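ABC-type transport system, sugar-family extracellular solute-binding protein (Peptoclostridium difficile 630, PDB 6HNK) probably binds a small ligand outside the cell membrane and delivers it to a partner ABC transporter, as expected of an extracellular solute-binding protein. Local coordinates at residues A[244-249]-A[292-297]; A[145-150]-A[252-257]; A[211-216]-A[237-242]; A[155-160]-A[186-191]. The protein carries 1 engineered substitution. All blocks are in the same frame, centred on the assembly; numbering follows the deposited sequence.

Contact 1: A[244-249]-A[292-297]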
loop_
_atom_site.group_PDB
_atom_site.type_symbol
_atom_site.label_atom_id
_atom_site.label_comp_id
_atom_site.label_asym_id
_atom_site.label_seq_id
_atom_site.Cartn_x
_atom_site.Cartn_y
_atom_site.Cartn_z
ATOM N N GLY A 244 -2.221 1.262 8.867
ATOM C CA GLY A 244 -2.541 2.487 9.586
ATOM C C GLY A 244 -3.743 2.375 10.504
ATOM O O GLY A 244 -3.611 2.563 11.707
ATOM N N PRO A 245 -4.921 2.060 9.949
ATOM C CA PRO A 245 -6.103 1.903 10.792
ATOM C C PRO A 245 -6.038 0.774 11.825
ATOM O O PRO A 245 -6.819 0.785 12.769
ATOM C CB PRO A 245 -7.219 1.629 9.780
ATOM C CG PRO A 245 -6.760 2.291 8.529
ATOM C CD PRO A 245 -5.272 2.116 8.517
ATOM N N VAL A 246 -5.140 -0.192 11.653
ATOM C CA VAL A 246 -4.955 -1.233 12.673
ATOM C C VAL A 246 -4.343 -0.611 13.918
ATOM O O VAL A 246 -4.925 -0.706 14.993
ATOM C CB VAL A 246 -4.113 -2.430 12.168
ATOM C CG1 VAL A 246 -3.771 -3.379 13.305
ATOM C CG2 VAL A 246 -4.874 -3.170 11.076
ATOM N N GLU A 247 -3.200 0.054 13.749
ATOM C CA GLU A 247 -2.546 0.823 14.830
ATOM C C GLU A 247 -3.478 1.726 15.633
ATOM O O GLU A 247 -3.220 1.958 16.810
ATOM C CB GLU A 247 -1.401 1.669 14.272
ATOM C CG GLU A 247 -0.153 0.856 14.010
ATOM C CD GLU A 247 0.800 1.542 13.060
ATOM O OE1 GLU A 247 1.824 2.079 13.546
ATOM O OE2 GLU A 247 0.513 1.544 11.837
ATOM N N LYS A 248 -4.542 2.221 15.000
ATOM C CA LYS A 248 -5.501 3.107 15.639
ATOM C C LYS A 248 -6.852 2.450 15.953
ATOM O O LYS A 248 -7.876 3.144 16.008
ATOM C CB LYS A 248 -5.713 4.332 14.743
ATOM C CG LYS A 248 -4.415 4.925 14.232
ATOM C CD LYS A 248 -4.634 6.204 13.462
ATOM C CE LYS A 248 -3.299 6.730 12.977
ATOM N NZ LYS A 248 -3.434 8.105 12.432
ATOM N N GLY A 249 -6.872 1.129 16.147
ATOM C CA GLY A 249 -8.057 0.431 16.692
ATOM C C GLY A 249 -8.913 -0.465 15.794
ATOM O O GLY A 249 -10.002 -0.888 16.210
ATOM N N ILE A 292 -1.206 -8.495 9.975
ATOM C CA ILE A 292 -0.932 -7.621 11.098
ATOM C C ILE A 292 -2.177 -7.470 11.955
ATOM O O ILE A 292 -3.196 -6.986 11.488
ATOM C CB ILE A 292 -0.465 -6.249 10.621
ATOM C CG1 ILE A 292 0.817 -6.392 9.792
ATOM C CG2 ILE A 292 -0.208 -5.332 11.818
ATOM C CD1 ILE A 292 1.180 -5.154 8.998
ATOM N N VAL A 293 -2.067 -7.864 13.218
ATOM C CA VAL A 293 -3.209 -7.929 14.131
ATOM C C VAL A 293 -3.006 -6.981 15.312
ATOM O O VAL A 293 -1.927 -6.906 15.894
ATOM C CB VAL A 293 -3.394 -9.366 14.677
ATOM C CG1 VAL A 293 -4.538 -9.446 15.676
ATOM C CG2 VAL A 293 -3.638 -10.337 13.540
ATOM N N ASN A 294 -4.061 -6.273 15.679
ATOM C CA ASN A 294 -4.021 -5.452 16.863
ATOM C C ASN A 294 -4.250 -6.339 18.088
ATOM O O ASN A 294 -5.389 -6.637 18.457
ATOM C CB ASN A 294 -5.046 -4.327 16.783
ATOM C CG ASN A 294 -4.713 -3.183 17.710
ATOM O OD1 ASN A 294 -4.417 -3.387 18.891
ATOM N ND2 ASN A 294 -4.748 -1.970 17.180
ATOM N N GLU A 295 -3.139 -6.781 18.671
ATOM C CA GLU A 295 -3.084 -7.474 19.963
ATOM C C GLU A 295 -4.154 -7.019 20.962
ATOM O O GLU A 295 -4.890 -7.845 21.506
ATOM C CB GLU A 295 -1.692 -7.228 20.561
ATOM C CG GLU A 295 -1.347 -7.974 21.832
ATOM C CD GLU A 295 0.141 -7.904 22.122
ATOM O OE1 GLU A 295 0.640 -6.806 22.455
ATOM O OE2 GLU A 295 0.816 -8.945 22.003
ATOM N N ASP A 296 -4.226 -5.701 21.185
ATOM C CA ASP A 296 -5.101 -5.104 22.206
ATOM C C ASP A 296 -6.548 -5.291 21.842
ATOM O O ASP A 296 -7.340 -5.731 22.679
ATOM C CB ASP A 296 -4.844 -3.587 22.405
ATOM C CG ASP A 296 -3.566 -3.280 23.185
ATOM O OD1 ASP A 296 -3.208 -4.032 24.122
ATOM O OD2 ASP A 296 -2.927 -2.251 22.870
ATOM N N ILE A 297 -6.898 -4.940 20.605
ATOM C CA ILE A 297 -8.298 -5.041 20.145
ATOM C C ILE A 297 -8.747 -6.505 20.223
ATOM O O ILE A 297 -9.897 -6.792 20.568
ATOM C CB ILE A 297 -8.509 -4.469 18.709
ATOM C CG1 ILE A 297 -8.158 -2.975 18.652
ATOM C CG2 ILE A 297 -9.945 -4.684 18.217
ATOM C CD1 ILE A 297 -9.160 -2.045 19.324
#
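The flat carboxamide of Asn294 reaches edge-on to the backbone carbonyl of Val246: the acceptor lies only 6° out of the amide plane, and Asn294 ND2 is modelled at an implausibly short 2.5 Å from Val246 O, a length to be treated as doubtful. Relative to the carbonyl, ND2 sits above its plane rather than on a lone pair. The other face of that same plane receives Gly249 N, 2.9 Å from Val246 O, so two donors reach this oxygen from opposite faces. The second polar end of the amide turns back on its own chain. Asn294 OD1 accepts weakly from Asp296 N and from Ile297 N, the latter at 3.4 Å, which makes Asn294 the N-cap of helix 295-300. Bonds at both ends, weak on the OD1 side, probably limit the rotation of the amide. With CG anti to the backbone N (chi1 -159°), the side chain extends past Val246, and the two run by each other in opposite directions with Val246 CG1 3.8 Å from Asn294 CB. Val246 CG1 also meets Ile292 CG2 at 4.3 Å, and Val314 and Cys253 extend this apolar patch. One helical turn on, Ile297 CD1 rests 3.4 Å from Gly249 O, while Ile297 leans on Ser228 and Thr232 of helix 224-232. Gly249 has positive phi and is the C-prime residue of a Schellman motif, with Gly249 N bonded to Val246 O and Ala250 N to Pro245 O. One asparagine therefore ties a Schellman-terminated helix end to the strand 289-294 whose following helix it caps.

Contact 2: A[145-150]-A[252-257]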
loop_
_atom_site.group_PDB
_atom_site.type_symbol
_atom_site.label_atom_id
_atom_site.label_comp_id
_atom_site.label_asym_id
_atom_site.label_seq_id
_atom_site.Cartn_x
_atom_site.Cartn_y
_atom_site.Cartn_z
ATOM N N LEU A 145 -9.820 -10.066 2.906
ATOM C CA LEU A 145 -10.930 -10.840 3.448
ATOM C C LEU A 145 -10.633 -12.333 3.626
ATOM O O LEU A 145 -11.461 -13.075 4.141
ATOM C CB LEU A 145 -12.176 -10.600 2.598
ATOM C CG LEU A 145 -12.573 -9.118 2.584
ATOM C CD1 LEU A 145 -13.738 -8.874 1.632
ATOM C CD2 LEU A 145 -12.887 -8.601 3.986
ATOM N N GLU A 146 -9.430 -12.764 3.263
ATOM C CA GLU A 146 -8.927 -14.054 3.730
ATOM C C GLU A 146 -8.973 -14.127 5.235
ATOM O O GLU A 146 -8.997 -15.213 5.786
ATOM C CB GLU A 146 -7.486 -14.314 3.293
ATOM C CG GLU A 146 -7.285 -14.444 1.788
ATOM C CD GLU A 146 -5.945 -15.040 1.408
ATOM O OE1 GLU A 146 -5.037 -15.167 2.277
ATOM O OE2 GLU A 146 -5.810 -15.382 0.217
ATOM N N LEU A 147 -8.969 -12.975 5.896
ATOM C CA LEU A 147 -8.961 -12.915 7.346
ATOM C C LEU A 147 -10.316 -13.182 7.977
ATOM O O LEU A 147 -10.388 -13.382 9.187
ATOM C CB LEU A 147 -8.443 -11.554 7.796
ATOM C CG LEU A 147 -7.062 -11.158 7.273
ATOM C CD1 LEU A 147 -6.664 -9.846 7.913
ATOM C CD2 LEU A 147 -6.023 -12.243 7.549
ATOM N N LEU A 148 -11.386 -13.171 7.181
ATOM C CA LEU A 148 -12.723 -13.547 7.673
ATOM C C LEU A 148 -12.727 -14.935 8.305
ATOM O O LEU A 148 -13.342 -15.132 9.347
ATOM C CB LEU A 148 -13.772 -13.502 6.553
ATOM C CG LEU A 148 -14.049 -12.166 5.856
ATOM C CD1 LEU A 148 -15.364 -12.263 5.099
ATOM C CD2 LEU A 148 -14.072 -10.987 6.815
ATOM N N LYS A 149 -12.037 -15.882 7.670
ATOM C CA LYS A 149 -11.811 -17.212 8.246
ATOM C C LYS A 149 -11.313 -17.140 9.686
ATOM O O LYS A 149 -11.882 -17.789 10.570
ATOM C CB LYS A 149 -10.802 -18.001 7.423
ATOM C CG LYS A 149 -11.343 -18.521 6.104
ATOM C CD LYS A 149 -10.204 -19.034 5.237
ATOM C CE LYS A 149 -10.714 -19.531 3.902
ATOM N NZ LYS A 149 -9.637 -19.594 2.871
ATOM N N ILE A 150 -10.268 -16.339 9.907
ATOM C CA ILE A 150 -9.619 -16.240 11.220
ATOM C C ILE A 150 -10.452 -15.423 12.214
ATOM O O ILE A 150 -10.726 -15.894 13.312
ATOM C CB ILE A 150 -8.196 -15.644 11.123
ATOM C CG1 ILE A 150 -7.300 -16.522 10.237
ATOM C CG2 ILE A 150 -7.584 -15.515 12.512
ATOM C CD1 ILE A 150 -5.899 -15.992 10.046
ATOM N N ALA A 252 -7.348 -6.118 12.205
ATOM C CA ALA A 252 -6.274 -6.677 11.386
ATOM C C ALA A 252 -6.315 -6.185 9.971
ATOM O O ALA A 252 -7.307 -5.621 9.513
ATOM C CB ALA A 252 -6.345 -8.194 11.388
ATOM N N CYS A 253 -5.215 -6.404 9.282
ATOM C CA CYS A 253 -5.124 -6.093 7.878
ATOM C C CYS A 253 -4.121 -7.027 7.260
ATOM O O CYS A 253 -3.377 -7.723 7.961
ATOM C CB CYS A 253 -4.653 -4.662 7.687
ATOM S SG CYS A 253 -2.958 -4.376 8.274
ATOM N N GLN A 254 -4.095 -7.018 5.940
ATOM C CA GLN A 254 -3.118 -7.769 5.193
ATOM C C GLN A 254 -2.133 -6.752 4.602
ATOM O O GLN A 254 -2.138 -6.472 3.402
ATOM C CB GLN A 254 -3.839 -8.616 4.139
ATOM C CG GLN A 254 -3.018 -9.785 3.615
ATOM C CD GLN A 254 -3.299 -11.113 4.306
ATOM O OE1 GLN A 254 -4.455 -11.525 4.455
ATOM N NE2 GLN A 254 -2.230 -11.813 4.690
ATOM N N GLY A 255 -1.298 -6.185 5.475
ATOM C CA GLY A 255 -0.316 -5.154 5.091
ATOM C C GLY A 255 0.968 -5.703 4.492
ATOM O O GLY A 255 1.314 -6.862 4.728
ATOM N N ILE A 256 1.676 -4.870 3.723
ATOM C CA ILE A 256 2.921 -5.283 3.037
ATOM C C ILE A 256 4.141 -4.921 3.869
ATOM O O ILE A 256 4.129 -3.907 4.581
ATOM C CB ILE A 256 3.080 -4.626 1.643
ATOM C CG1 ILE A 256 1.904 -4.988 0.742
ATOM C CG2 ILE A 256 4.381 -5.079 0.969
ATOM C CD1 ILE A 256 1.955 -4.318 -0.609
ATOM N N ASN A 257 5.182 -5.756 3.776
ATOM C CA ASN A 257 6.500 -5.421 4.306
ATOM C C ASN A 257 7.223 -4.588 3.240
ATOM O O ASN A 257 7.705 -5.116 2.238
ATOM C CB ASN A 257 7.294 -6.681 4.677
ATOM C CG ASN A 257 8.444 -6.392 5.639
ATOM O OD1 ASN A 257 9.178 -5.419 5.475
ATOM N ND2 ASN A 257 8.609 -7.251 6.645
#
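Leu147 and Gln254 slant across one another, the leucine from a turn, the glutamine from a strand. The two methyls of Leu147 divide the work. Leu147 CD1 lies over the strand backbone, 3.9 Å from Ala252 CB and likewise 3.9 Å from Cys253 C. Leu147 CD2 points to the far end of the glutamine, 4.4 Å from Gln254 CD. The Gln254 chain starts out extended, but it bends at chi2 (96°), which swings its carboxamide alongside the leucine instead of letting it run straight out. Ala252 and Gln254 both project toward 145-150, whereas Cys253 between them projects the other way, so the turn sees every second residue of the strand. Glu146 borders the patch at its exposed margin, its CB nearing the Gln254 amide. Ile291 of the neighbouring strand 289-294 touches both Leu147 and Gln254, widening the seat. The backbone at 145-148 forms a type I beta turn, closed by Leu148 N to Leu145 O at 3.0 Å. This turn sends Leu147 to the strand while Leu145 faces Leu176, Tyr179 and Tyr213. Leu148 likewise turns elsewhere, meeting Phe185 and Val211. A turn entering helix 148-151 is thereby plugged by one leucine onto strand 252-256, which separates strand 238-240 from the antiparallel strand 289-294 and is an inner strand of the mixed sheet, in a lobe like those of the periplasmic-binding-protein fold.

Contact 3: A[211-216]-A[237-242]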
loop_
_atom_site.group_PDB
_atom_site.type_symbol
_atom_site.label_atom_id
_atom_site.label_comp_id
_atom_site.label_asym_id
_atom_site.label_seq_id
_atom_site.Cartn_x
_atom_site.Cartn_y
_atom_site.Cartn_z
ATOM N N VAL A 211 -18.980 -8.504 10.432
ATOM C CA VAL A 211 -17.632 -7.991 10.184
ATOM C C VAL A 211 -17.728 -6.635 9.469
ATOM O O VAL A 211 -18.612 -6.442 8.626
ATOM C CB VAL A 211 -16.793 -8.983 9.322
ATOM C CG1 VAL A 211 -17.456 -9.279 7.974
ATOM C CG2 VAL A 211 -15.372 -8.469 9.101
ATOM N N LEU A 212 -16.840 -5.701 9.814
ATOM C CA LEU A 212 -16.731 -4.423 9.093
ATOM C C LEU A 212 -15.411 -4.352 8.331
ATOM O O LEU A 212 -14.357 -4.639 8.897
ATOM C CB LEU A 212 -16.817 -3.228 10.054
ATOM C CG LEU A 212 -16.865 -1.840 9.377
ATOM C CD1 LEU A 212 -18.273 -1.502 8.909
ATOM C CD2 LEU A 212 -16.340 -0.744 10.289
ATOM N N TYR A 213 -15.480 -3.943 7.061
ATOM C CA TYR A 213 -14.289 -3.680 6.249
ATOM C C TYR A 213 -14.082 -2.176 6.095
ATOM O O TYR A 213 -14.947 -1.471 5.587
ATOM C CB TYR A 213 -14.416 -4.332 4.874
ATOM C CG TYR A 213 -13.155 -4.251 4.034
ATOM C CD1 TYR A 213 -11.981 -4.876 4.446
ATOM C CD2 TYR A 213 -13.135 -3.551 2.827
ATOM C CE1 TYR A 213 -10.822 -4.799 3.687
ATOM C CE2 TYR A 213 -11.983 -3.469 2.066
ATOM C CZ TYR A 213 -10.833 -4.095 2.497
ATOM O OH TYR A 213 -9.697 -4.025 1.734
ATOM N N VAL A 214 -12.933 -1.699 6.556
ATOM C CA VAL A 214 -12.539 -0.295 6.440
ATOM C C VAL A 214 -11.590 -0.175 5.240
ATOM O O VAL A 214 -10.421 -0.583 5.329
ATOM C CB VAL A 214 -11.840 0.199 7.732
ATOM C CG1 VAL A 214 -11.532 1.689 7.655
ATOM C CG2 VAL A 214 -12.707 -0.086 8.950
ATOM N N PRO A 215 -12.091 0.346 4.096
ATOM C CA PRO A 215 -11.171 0.633 2.984
ATOM C C PRO A 215 -10.176 1.775 3.276
ATOM O O PRO A 215 -10.275 2.437 4.307
ATOM C CB PRO A 215 -12.116 1.016 1.832
ATOM C CG PRO A 215 -13.421 1.342 2.474
ATOM C CD PRO A 215 -13.502 0.468 3.678
ATOM N N THR A 216 -9.218 1.978 2.373
ATOM C CA THR A 216 -8.333 3.137 2.422
ATOM C C THR A 216 -9.165 4.337 1.963
ATOM O O THR A 216 -9.366 4.558 0.781
ATOM C CB THR A 216 -7.104 2.959 1.511
ATOM O OG1 THR A 216 -7.534 2.812 0.156
ATOM C CG2 THR A 216 -6.293 1.726 1.899
ATOM N N PRO A 237 -15.629 -7.583 14.543
ATOM C CA PRO A 237 -14.263 -7.488 14.012
ATOM C C PRO A 237 -14.171 -6.469 12.880
ATOM O O PRO A 237 -15.093 -6.373 12.062
ATOM C CB PRO A 237 -13.991 -8.899 13.497
ATOM C CG PRO A 237 -15.337 -9.434 13.127
ATOM C CD PRO A 237 -16.322 -8.791 14.048
ATOM N N VAL A 238 -13.075 -5.708 12.862
ATOM C CA VAL A 238 -12.870 -4.620 11.892
ATOM C C VAL A 238 -11.628 -4.928 11.070
ATOM O O VAL A 238 -10.502 -4.847 11.582
ATOM C CB VAL A 238 -12.681 -3.237 12.564
ATOM C CG1 VAL A 238 -12.649 -2.148 11.499
ATOM C CG2 VAL A 238 -13.777 -2.944 13.592
ATOM N N ILE A 239 -11.840 -5.290 9.804
ATOM C CA ILE A 239 -10.755 -5.593 8.857
ATOM C C ILE A 239 -10.421 -4.336 8.056
ATOM O O ILE A 239 -11.314 -3.705 7.481
ATOM C CB ILE A 239 -11.145 -6.722 7.859
ATOM C CG1 ILE A 239 -11.588 -7.995 8.596
ATOM C CG2 ILE A 239 -9.993 -7.016 6.897
ATOM C CD1 ILE A 239 -10.560 -8.569 9.553
ATOM N N ALA A 240 -9.138 -3.990 8.010
ATOM C CA ALA A 240 -8.687 -2.811 7.284
ATOM C C ALA A 240 -7.852 -3.196 6.076
ATOM O O ALA A 240 -7.254 -4.269 6.042
ATOM C CB ALA A 240 -7.897 -1.897 8.205
ATOM N N ALA A 241 -7.816 -2.298 5.097
ATOM C CA ALA A 241 -7.053 -2.481 3.878
ATOM C C ALA A 241 -5.580 -2.152 4.030
ATOM O O ALA A 241 -4.801 -2.426 3.109
ATOM C CB ALA A 241 -7.646 -1.631 2.768
ATOM N N GLU A 242 -5.186 -1.547 5.149
ATOM C CA GLU A 242 -3.772 -1.237 5.390
ATOM C C GLU A 242 -3.453 -1.117 6.882
ATOM O O GLU A 242 -4.362 -1.090 7.699
ATOM C CB GLU A 242 -3.377 0.035 4.625
ATOM C CG GLU A 242 -4.205 1.271 4.968
ATOM C CD GLU A 242 -3.876 2.485 4.099
ATOM O OE1 GLU A 242 -4.475 3.564 4.344
ATOM O OE2 GLU A 242 -3.041 2.369 3.169
#
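Four backbone hydrogen bonds zip Leu212, Val214, Ile239 and their neighbours into a parallel strand pair, the two ends of a beta-alpha-beta crossover in the larger sheet of this solute-binding fold. The rungs are Leu212 N to Pro237 O (2.9 Å), Ile239 N to Leu212 O (2.8 Å), Val214 N to Ile239 O (2.7 Å) and Ala241 N to Val214 O (3.1 Å). All of these donors sit nearly in line with the carbonyl they use, and each of these oxygens also takes a CA-H...O contact. On the face carrying Leu212, Val214 and Val238, the crossover helix 224-232 covers the pair through Met224, Val227 and Ala231. Here Leu212 and Val238 run side by side in the same direction, while Val214 CG2 is modelled close to Val238 CG1 (3.3 Å). The opposite face is shaped by Tyr213. Its ring leaves the strand with CG anti to the backbone N (chi1 -173°) and crosses the Ile239 side chain at about a right angle, with Ile239 CB in the ring plane at its edge. Tyr213 CD1 touches Ile239 CG2 at 3.8 Å. Farther along, the phenol end reaches toward the neighbouring strand, at Ala241. Val211 CG2 meets Ile239 CG1, the two side chains slanting across each other. Past the last rung the strands run into loops, where Gln172 of helix 167-183 touches Pro215 and Ala241. Thr216 and Glu242 cross there at about a right angle, Thr216 CG2 lying 3.4 Å from Glu242 CD, while at the tyrosine Ala241 CB comes to 3.3 Å from Tyr213 OH.

Contact 4: A[155-160]-A[186-191]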
loop_
_atom_site.group_PDB
_atom_site.type_symbol
_atom_site.label_atom_id
_atom_site.label_comp_id
_atom_site.label_asym_id
_atom_site.label_seq_id
_atom_site.Cartn_x
_atom_site.Cartn_y
_atom_site.Cartn_z
ATOM N N ALA A 155 -19.050 -16.041 8.981
ATOM C CA ALA A 155 -19.676 -14.747 8.719
ATOM C C ALA A 155 -20.544 -14.897 7.490
ATOM O O ALA A 155 -20.157 -15.591 6.557
ATOM C CB ALA A 155 -18.627 -13.660 8.489
ATOM N N LYS A 156 -21.723 -14.282 7.535
ATOM C CA LYS A 156 -22.656 -14.218 6.409
ATOM C C LYS A 156 -22.768 -12.823 5.808
ATOM O O LYS A 156 -23.104 -12.692 4.635
ATOM C CB LYS A 156 -24.050 -14.645 6.858
ATOM C CG LYS A 156 -24.160 -16.105 7.254
ATOM C CD LYS A 156 -25.187 -16.293 8.356
ATOM C CE LYS A 156 -25.381 -17.763 8.682
ATOM N NZ LYS A 156 -25.991 -18.514 7.543
ATOM N N THR A 157 -22.516 -11.777 6.594
ATOM C CA THR A 157 -22.796 -10.418 6.128
ATOM C C THR A 157 -21.717 -9.396 6.545
ATOM O O THR A 157 -21.464 -9.163 7.742
ATOM C CB THR A 157 -24.229 -9.970 6.506
ATOM O OG1 THR A 157 -24.370 -8.560 6.313
ATOM C CG2 THR A 157 -24.565 -10.342 7.936
ATOM N N ILE A 158 -21.110 -8.797 5.517
ATOM C CA ILE A 158 -20.043 -7.829 5.654
ATOM C C ILE A 158 -20.629 -6.402 5.687
ATOM O O ILE A 158 -21.458 -6.028 4.852
ATOM C CB ILE A 158 -19.041 -7.974 4.478
ATOM C CG1 ILE A 158 -18.533 -9.418 4.379
ATOM C CG2 ILE A 158 -17.854 -7.023 4.635
ATOM C CD1 ILE A 158 -17.634 -9.691 3.181
ATOM N N GLY A 159 -20.194 -5.612 6.660
ATOM C CA GLY A 159 -20.468 -4.172 6.660
ATOM C C GLY A 159 -19.384 -3.356 5.961
ATOM O O GLY A 159 -18.209 -3.739 5.925
ATOM N N VAL A 160 -19.771 -2.214 5.413
ATOM C CA VAL A 160 -18.793 -1.294 4.833
ATOM C C VAL A 160 -19.322 0.137 4.949
ATOM O O VAL A 160 -20.406 0.450 4.450
ATOM C CB VAL A 160 -18.416 -1.706 3.377
ATOM C CG1 VAL A 160 -19.615 -1.640 2.438
ATOM C CG2 VAL A 160 -17.250 -0.878 2.842
ATOM N N LYS A 186 -23.449 -11.245 1.981
ATOM C CA LYS A 186 -24.329 -10.100 1.809
ATOM C C LYS A 186 -23.537 -8.873 2.222
ATOM O O LYS A 186 -22.598 -8.983 3.028
ATOM C CB LYS A 186 -25.585 -10.247 2.680
ATOM C CG LYS A 186 -26.289 -11.584 2.511
ATOM C CD LYS A 186 -27.804 -11.468 2.539
ATOM C CE LYS A 186 -28.481 -12.584 1.741
ATOM N NZ LYS A 186 -29.451 -12.039 0.741
ATOM N N VAL A 187 -23.902 -7.721 1.657
ATOM C CA VAL A 187 -23.243 -6.442 1.973
ATOM C C VAL A 187 -24.263 -5.476 2.586
ATOM O O VAL A 187 -25.427 -5.448 2.163
ATOM C CB VAL A 187 -22.616 -5.790 0.717
ATOM C CG1 VAL A 187 -21.840 -4.539 1.084
ATOM C CG2 VAL A 187 -21.715 -6.770 -0.016
ATOM N N VAL A 188 -23.834 -4.718 3.599
ATOM C CA VAL A 188 -24.602 -3.583 4.120
ATOM C C VAL A 188 -23.706 -2.360 3.985
ATOM O O VAL A 188 -22.570 -2.362 4.471
ATOM C CB VAL A 188 -25.030 -3.754 5.601
ATOM C CG1 VAL A 188 -26.019 -2.663 6.003
ATOM C CG2 VAL A 188 -25.665 -5.117 5.838
ATOM N N GLU A 189 -24.228 -1.335 3.305
ATOM C CA GLU A 189 -23.521 -0.081 3.058
ATOM C C GLU A 189 -24.063 1.027 3.935
ATOM O O GLU A 189 -25.277 1.148 4.112
ATOM C CB GLU A 189 -23.692 0.342 1.603
ATOM C CG GLU A 189 -23.043 -0.605 0.603
ATOM C CD GLU A 189 -23.199 -0.150 -0.837
ATOM O OE1 GLU A 189 -23.015 1.060 -1.094
ATOM O OE2 GLU A 189 -23.490 -1.008 -1.709
ATOM N N LYS A 190 -23.149 1.813 4.496
ATOM C CA LYS A 190 -23.444 3.167 4.959
ATOM C C LYS A 190 -22.665 4.139 4.080
ATOM O O LYS A 190 -21.439 4.242 4.192
ATOM C CB LYS A 190 -23.059 3.357 6.430
ATOM C CG LYS A 190 -24.098 2.839 7.408
ATOM C CD LYS A 190 -25.358 3.707 7.462
ATOM C CE LYS A 190 -26.619 2.846 7.424
ATOM N NZ LYS A 190 -27.840 3.605 7.808
ATOM N N GLY A 191 -23.377 4.809 3.175
ATOM C CA GLY A 191 -22.832 5.946 2.449
ATOM C C GLY A 191 -22.965 7.160 3.348
ATOM O O GLY A 191 -24.061 7.432 3.858
#
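A beta-alpha-beta unit, strand 157-163, helix 167-183 and strand 186-192, is closed where Ile158 and Val160 meet Lys186 and Val188 side by side in parallel. Five backbone bonds make the ladder: Lys186 N donates to Lys156 O, Ile158 N to Lys186 O (2.9 Å), Val188 N to Ile158 O, Val160 N to Val188 O and Lys190 N to Val160 O (3.1 Å). The strand axes keep a 23° twist. On the face under helix 167-183, Val160 is the main wedge. Its CG1 is set between backbone N and carbonyl carbon (chi1 63°), which turns it toward the neighbouring strand, where Val160 CG1 lies 3.9 Å from Val187 CG1 and 4.0 Å from Glu189 CG. Val173 and Leu176 of the helix cover this valine, and Ala180 meets Val187. The Glu189 carboxylate reaches the same helix through a salt bridge to Lys177. The other face holds Thr157 and Val188, with Thr157 OG1 3.7 Å from Val188 CG2 and Leu205 of helix 198-205 on the valine; OG1 also has a weak hydrogen bond to Lys208 O. Gly159, paired with Val188, adds no side chain to that face, and its N and O bond the next strand, 211-214. Strand 186-192 is the outermost strand on this side of the mixed sheet, and the contact thus finishes that border with a classic beta-alpha-beta crossover.

How the contacts relate
From the N terminus, 145-150 comes first and opens contact 2, which closes only at 252-257. Two smaller loops nest in series inside it: contact 4, closed by 186-191, and then contact 3, closed by 237-242. Contact 1 opens at 244-249, before contact 2 is complete, and closes at 292-297, so these two cross. All four reach the same mixed sheet. Contacts 4 and 3 supply four of its five adjacent parallel strands; probable hydrogen bonds continue it, Ala240 N to Ala252 O (2.9 Å) into contact 2 and Cys253 N to Ile292 O (3.0 Å) into contact 1. Leu148 of contact 2 also packs on both Ile158 and Val211, joining its turn to contacts 4 and 3.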